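Local atomic coordinates of alcohol dehydrogenase (Aeropyrum pernix, PDB entry 1H2B), a protein that probably catalyses the NAD+-dependent oxidation of alcohols, using a zinc ion bound in its active site. Residues B[166-171]-B[307-312]; B[199-204]-B[325-330]. All blocks are in the same frame, centred on the assembly; numbering follows the deposited sequence.

Interaction 1: residues B[166-171]-B[307-312]; sequences LADAGI and SLVGNY. With ZN (zinc ion), chain J; NAJ (nicotinamide-adenine-dinucleotide (acidic form)), chain I; OCA (octanoic acid (caprylic acid)), chain H.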
# COMPACT_ATOMS: atom_id res chain seq x y z
N LEU B 166 -13.61 -4.36 24.15
CA LEU B 166 -12.50 -4.31 23.17
C LEU B 166 -12.43 -5.63 22.37
O LEU B 166 -11.93 -5.65 21.22
CB LEU B 166 -11.13 -4.06 23.87
CG LEU B 166 -11.13 -2.77 24.69
CD1 LEU B 166 -9.78 -2.73 25.37
CD2 LEU B 166 -11.26 -1.51 23.78
N ALA B 167 -12.94 -6.73 22.94
CA ALA B 167 -12.82 -8.06 22.34
C ALA B 167 -13.67 -8.26 21.09
O ALA B 167 -13.39 -9.14 20.29
CB ALA B 167 -13.21 -9.14 23.36
N ASP B 168 -14.66 -7.38 20.87
CA ASP B 168 -15.47 -7.52 19.66
C ASP B 168 -15.85 -6.12 19.12
O ASP B 168 -15.47 -5.75 18.01
CB ASP B 168 -16.72 -8.31 19.97
CG ASP B 168 -17.53 -8.60 18.76
OD1 ASP B 168 -18.69 -8.10 18.74
OD2 ASP B 168 -17.10 -9.27 17.80
N ALA B 169 -16.56 -5.35 19.92
CA ALA B 169 -16.86 -3.96 19.51
C ALA B 169 -15.58 -3.19 19.19
O ALA B 169 -15.49 -2.55 18.12
CB ALA B 169 -17.64 -3.20 20.59
N GLY B 170 -14.59 -3.27 20.09
CA GLY B 170 -13.37 -2.49 19.89
C GLY B 170 -12.55 -2.97 18.71
O GLY B 170 -12.16 -2.14 17.88
N ILE B 171 -12.28 -4.27 18.64
CA ILE B 171 -11.41 -4.80 17.58
C ILE B 171 -12.07 -4.52 16.20
O ILE B 171 -11.37 -4.16 15.25
CB ILE B 171 -11.06 -6.28 17.82
CG1 ILE B 171 -10.06 -6.76 16.76
CG2 ILE B 171 -12.35 -7.17 17.82
CD1 ILE B 171 -9.78 -8.27 16.79
N SER B 307 -15.99 -4.87 6.56
CA SER B 307 -14.94 -5.09 7.54
C SER B 307 -15.49 -6.07 8.56
O SER B 307 -16.63 -5.92 8.98
CB SER B 307 -14.54 -3.78 8.23
OG SER B 307 -13.25 -3.90 8.81
N LEU B 308 -14.68 -7.06 8.94
CA LEU B 308 -15.14 -8.21 9.73
C LEU B 308 -14.22 -8.34 10.96
O LEU B 308 -13.06 -8.73 10.82
CB LEU B 308 -15.04 -9.50 8.89
CG LEU B 308 -15.39 -10.80 9.65
CD1 LEU B 308 -16.83 -10.79 10.13
CD2 LEU B 308 -15.16 -12.00 8.68
N VAL B 309 -14.77 -8.02 12.13
CA VAL B 309 -14.07 -8.18 13.41
C VAL B 309 -12.63 -7.73 13.23
O VAL B 309 -12.41 -6.60 12.85
CB VAL B 309 -14.28 -9.62 13.97
CG1 VAL B 309 -13.88 -9.69 15.47
CG2 VAL B 309 -15.74 -10.08 13.88
N GLY B 310 -11.64 -8.57 13.57
CA GLY B 310 -10.26 -8.22 13.21
C GLY B 310 -9.38 -9.38 13.57
O GLY B 310 -9.83 -10.46 13.97
N ASN B 311 -8.08 -9.18 13.34
CA ASN B 311 -7.17 -10.30 13.56
C ASN B 311 -6.49 -10.18 14.94
O ASN B 311 -6.73 -9.24 15.69
CB ASN B 311 -6.22 -10.45 12.38
CG ASN B 311 -5.28 -9.28 12.20
OD1 ASN B 311 -4.85 -8.67 13.17
ND2 ASN B 311 -4.96 -8.95 10.94
N TYR B 312 -5.66 -11.18 15.26
CA TYR B 312 -5.08 -11.23 16.60
C TYR B 312 -4.14 -10.08 16.85
O TYR B 312 -4.14 -9.49 17.93
CB TYR B 312 -4.36 -12.54 16.76
CG TYR B 312 -3.80 -12.79 18.14
CD1 TYR B 312 -4.57 -13.37 19.15
CD2 TYR B 312 -2.49 -12.45 18.41
CE1 TYR B 312 -4.06 -13.65 20.41
CE2 TYR B 312 -1.93 -12.71 19.70
CZ TYR B 312 -2.72 -13.30 20.68
OH TYR B 312 -2.18 -13.56 21.93
ZN ZN J . -20.55 -8.71 18.14
PA NAJ I . -25.68 -0.60 18.87
O1A NAJ I . -27.13 -0.99 18.97
O2A NAJ I . -24.87 -0.39 20.15
O5B NAJ I . -25.48 0.79 18.11
C5B NAJ I . -26.26 1.16 16.96
C4B NAJ I . -26.24 2.68 16.98
O4B NAJ I . -26.83 3.12 15.74
C3B NAJ I . -27.01 3.29 18.15
O3B NAJ I . -26.25 4.31 18.82
C2B NAJ I . -28.22 3.83 17.39
O2B NAJ I . -28.88 4.92 18.05
C1B NAJ I . -27.64 4.25 16.03
N9A NAJ I . -28.63 4.38 14.96
C8A NAJ I . -29.82 3.67 14.73
N7A NAJ I . -30.38 4.12 13.57
C5A NAJ I . -29.58 5.10 13.07
C6A NAJ I . -29.64 5.90 11.95
N6A NAJ I . -30.66 5.86 11.09
N1A NAJ I . -28.60 6.76 11.70
C2A NAJ I . -27.53 6.90 12.57
N3A NAJ I . -27.49 6.13 13.68
C4A NAJ I . -28.50 5.25 13.92
O3 NAJ I . -25.00 -1.70 17.93
PN NAJ I . -23.50 -2.29 17.98
O1N NAJ I . -23.43 -3.42 18.90
O2N NAJ I . -22.54 -1.17 18.11
O5D NAJ I . -23.45 -2.95 16.51
C5D NAJ I . -23.47 -2.08 15.39
C4D NAJ I . -23.69 -2.90 14.13
O4D NAJ I . -22.48 -3.62 13.85
C3D NAJ I . -24.77 -3.98 14.27
O3D NAJ I . -25.33 -4.22 12.97
C2D NAJ I . -23.96 -5.21 14.70
O2D NAJ I . -24.58 -6.44 14.46
C1D NAJ I . -22.74 -5.00 13.80
N1N NAJ I . -21.51 -5.73 14.10
C2N NAJ I . -20.68 -5.97 13.05
C3N NAJ I . -19.46 -6.60 13.26
C7N NAJ I . -18.59 -6.91 12.10
O7N NAJ I . -17.47 -7.60 12.40
N7N NAJ I . -18.79 -6.51 10.84
C4N NAJ I . -19.03 -6.99 14.57
C5N NAJ I . -19.86 -6.55 15.64
C6N NAJ I . -21.09 -5.97 15.39
C1 OCA H . -19.86 -10.03 15.62
C2 OCA H . -20.27 -10.54 14.23
C3 OCA H . -19.24 -11.54 13.69
C4 OCA H . -19.72 -12.38 12.52
C5 OCA H . -18.67 -13.45 12.20
C6 OCA H . -18.99 -14.18 10.90
C7 OCA H . -17.92 -15.18 10.48
C8 OCA H . -18.34 -15.85 9.18
O1 OCA H . -20.67 -9.34 16.30
O2 OCA H . -18.72 -10.27 16.07
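At the active-site zinc of this medium-chain alcohol dehydrogenase, the start of helix 166-181 meets the loop that follows strand 303-306 of the Rossmann sheet, and Asp168 OD2 comes to Val309 CG1 beside the bound octanoic acid. Asp168 OD1 binds the zinc ion at 2.0 Å, with Cys54, His79 and OCA O1 as the remaining ligands. The second carboxylate oxygen, Asp168 OD2, lies 2.6 Å from OCA O2. From the other segment the two methyls of Val309 diverge. CG2 comes to 3.7 Å from OCA O2, while CG1, anti to the backbone N (chi1 -165°), is turned to the helix and touches Ile171 CG2 at 3.8 Å. Beyond this pair the extended Ile171 chain runs along the loop backbone: CG1 packs 3.8 Å from Gly310 CA, and CD1 rests 3.4 Å from Gly310 C. The same loop reads the nicotinamide amide with its backbone: Val309 N donates to NAJ O7N at 2.7 Å (N-H...O 158°), and NAJ N7N donates to Ser307 O at 2.9 Å (144°). No hydrogen bond joins the two protein segments, so their direct contact is essentially apolar and the polar chemistry is divided: Asp168 binds zinc on the helix side, while the two backbone bonds from the loop fix the orientation of the carboxamide.

Interaction 2: residues B[199-204]-B[325-330]; sequences GHIAVQ and GKVRVE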
# COMPACT_ATOMS: atom_id res chain seq x y z
N GLY B 199 -19.58 2.14 17.49
CA GLY B 199 -19.37 3.48 16.98
C GLY B 199 -18.71 4.45 17.95
O GLY B 199 -17.90 5.26 17.51
N HIS B 200 -19.06 4.39 19.24
CA HIS B 200 -18.45 5.33 20.18
C HIS B 200 -16.98 5.04 20.37
O HIS B 200 -16.17 5.95 20.60
CB HIS B 200 -19.24 5.36 21.50
CG HIS B 200 -18.77 4.36 22.50
ND1 HIS B 200 -19.14 3.05 22.45
CD2 HIS B 200 -17.99 4.50 23.61
CE1 HIS B 200 -18.59 2.39 23.47
NE2 HIS B 200 -17.90 3.26 24.20
N ILE B 201 -16.57 3.77 20.16
CA ILE B 201 -15.16 3.45 20.14
C ILE B 201 -14.54 3.98 18.88
O ILE B 201 -13.46 4.58 18.90
CB ILE B 201 -14.95 1.91 20.28
CG1 ILE B 201 -15.58 1.46 21.61
CG2 ILE B 201 -13.45 1.59 20.26
CD1 ILE B 201 -15.53 -0.08 21.84
N ALA B 202 -15.23 3.82 17.75
CA ALA B 202 -14.68 4.31 16.48
C ALA B 202 -14.45 5.83 16.50
O ALA B 202 -13.46 6.29 15.95
CB ALA B 202 -15.58 3.92 15.30
N VAL B 203 -15.32 6.59 17.16
CA VAL B 203 -15.09 8.05 17.26
C VAL B 203 -13.73 8.31 17.88
O VAL B 203 -12.95 9.11 17.35
CB VAL B 203 -16.19 8.77 18.10
CG1 VAL B 203 -15.79 10.26 18.41
CG2 VAL B 203 -17.55 8.71 17.40
N GLN B 204 -13.45 7.65 19.00
CA GLN B 204 -12.17 7.82 19.68
C GLN B 204 -11.00 7.38 18.80
O GLN B 204 -9.98 8.04 18.72
CB GLN B 204 -12.12 7.00 20.97
CG GLN B 204 -13.19 7.38 21.97
CD GLN B 204 -13.19 6.44 23.15
OE1 GLN B 204 -12.19 6.40 23.91
NE2 GLN B 204 -14.24 5.63 23.28
N GLY B 325 -4.37 4.34 27.87
CA GLY B 325 -5.39 5.29 28.22
C GLY B 325 -5.92 6.11 27.06
O GLY B 325 -6.54 7.16 27.27
N LYS B 326 -5.68 5.65 25.82
CA LYS B 326 -6.02 6.42 24.62
C LYS B 326 -7.40 6.06 24.06
O LYS B 326 -7.94 6.77 23.22
CB LYS B 326 -4.95 6.31 23.55
CG LYS B 326 -3.66 6.98 24.00
CD LYS B 326 -2.56 6.83 23.03
CE LYS B 326 -1.23 7.28 23.64
NZ LYS B 326 -0.10 7.25 22.65
N VAL B 327 -7.96 4.98 24.55
CA VAL B 327 -9.31 4.61 24.21
C VAL B 327 -9.93 4.05 25.48
O VAL B 327 -9.29 3.32 26.25
CB VAL B 327 -9.35 3.60 23.01
CG1 VAL B 327 -8.73 2.27 23.38
CG2 VAL B 327 -10.79 3.35 22.55
N ARG B 328 -11.18 4.41 25.71
CA ARG B 328 -11.92 3.92 26.86
C ARG B 328 -13.37 3.69 26.50
O ARG B 328 -14.01 4.55 25.91
CB ARG B 328 -11.82 4.90 28.03
CG ARG B 328 -12.49 4.33 29.28
CD ARG B 328 -12.55 5.31 30.47
NE ARG B 328 -13.82 6.05 30.49
CZ ARG B 328 -15.03 5.51 30.70
NH1 ARG B 328 -15.16 4.20 30.93
NH2 ARG B 328 -16.10 6.29 30.68
N VAL B 329 -13.90 2.54 26.88
CA VAL B 329 -15.25 2.17 26.50
C VAL B 329 -16.21 2.70 27.55
O VAL B 329 -15.93 2.64 28.74
CB VAL B 329 -15.41 0.62 26.36
CG1 VAL B 329 -16.73 0.27 25.71
CG2 VAL B 329 -14.28 0.05 25.47
N GLU B 330 -17.30 3.27 27.07
CA GLU B 330 -18.44 3.65 27.89
C GLU B 330 -19.26 2.40 28.19
O GLU B 330 -19.87 1.80 27.29
CB GLU B 330 -19.24 4.74 27.14
CG GLU B 330 -20.49 5.19 27.87
CD GLU B 330 -20.20 5.99 29.13
OE1 GLU B 330 -19.23 6.80 29.12
OE2 GLU B 330 -20.94 5.79 30.12
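Gln204, on helix 197-209 of the Rossmann-type coenzyme domain, reaches across to the irregular segment 325-330 that leads into strand 331-335. Its CB lies 4.2 Å from Val327 CG2. With CG anti to the carbonyl carbon (chi1 -60°) and the chain extended beyond it, the amide is carried to the backbone of Arg328, which it grips twice. OE1 accepts from Arg328 N at 2.9 Å in a nearly straight bond (N-H...O 170°), the donor tilted only slightly from the carbonyl plane. NE2 donates to Arg328 O, also at 2.9 Å; this oxygen lies close to the Gln204 amide plane, although the nitrogen sits above the carbonyl plane of Arg328. A weak bond from NE2 back to His200 O further limits rotation of the amide. About one turn earlier on the helix, Ile201 offers two methyls to the loop, CG2 to Val327 CG2 at 3.9 Å and CD1 to Val329 CG2 at 3.8 Å, forming an apolar patch that Leu318 of helix 312-323 and Leu166 of helix 166-181 extend. The neighbouring His200 has both ring nitrogens engaged, which fixes the rotation of the ring: ND1 is hydrogen-bonded to Gly196 O in the glycine-rich turn that binds the coenzyme, and NE2 faces the loop. Val329 CG1 lies against the ring edge, 3.5 Å from His200 NE2, and that same nitrogen accepts from Glu330 N at 2.9 Å, with the donor 22° out of the ring plane.

Both contacts are buried, but they differ in chemistry. Interaction 1, nearer the centre of the chain, is apolar across its segments and turns its polar groups to the ligands; interaction 2, away from the metal, uses side chains to satisfy a loop backbone through three hydrogen bonds, and its outer margin is exposed at Arg328. The two segment pairs alternate along the chain and their centres lie about 13 Å apart. They meet through helix 166-181: Ile201 CD1 packs 3.8 Å from Gly170 N, and Leu166 CD2 lies 3.8 Å from Val329 CG2. Helix 312-323 also connects them, since it starts at the end of segment 307-312 and precedes segment 325-330.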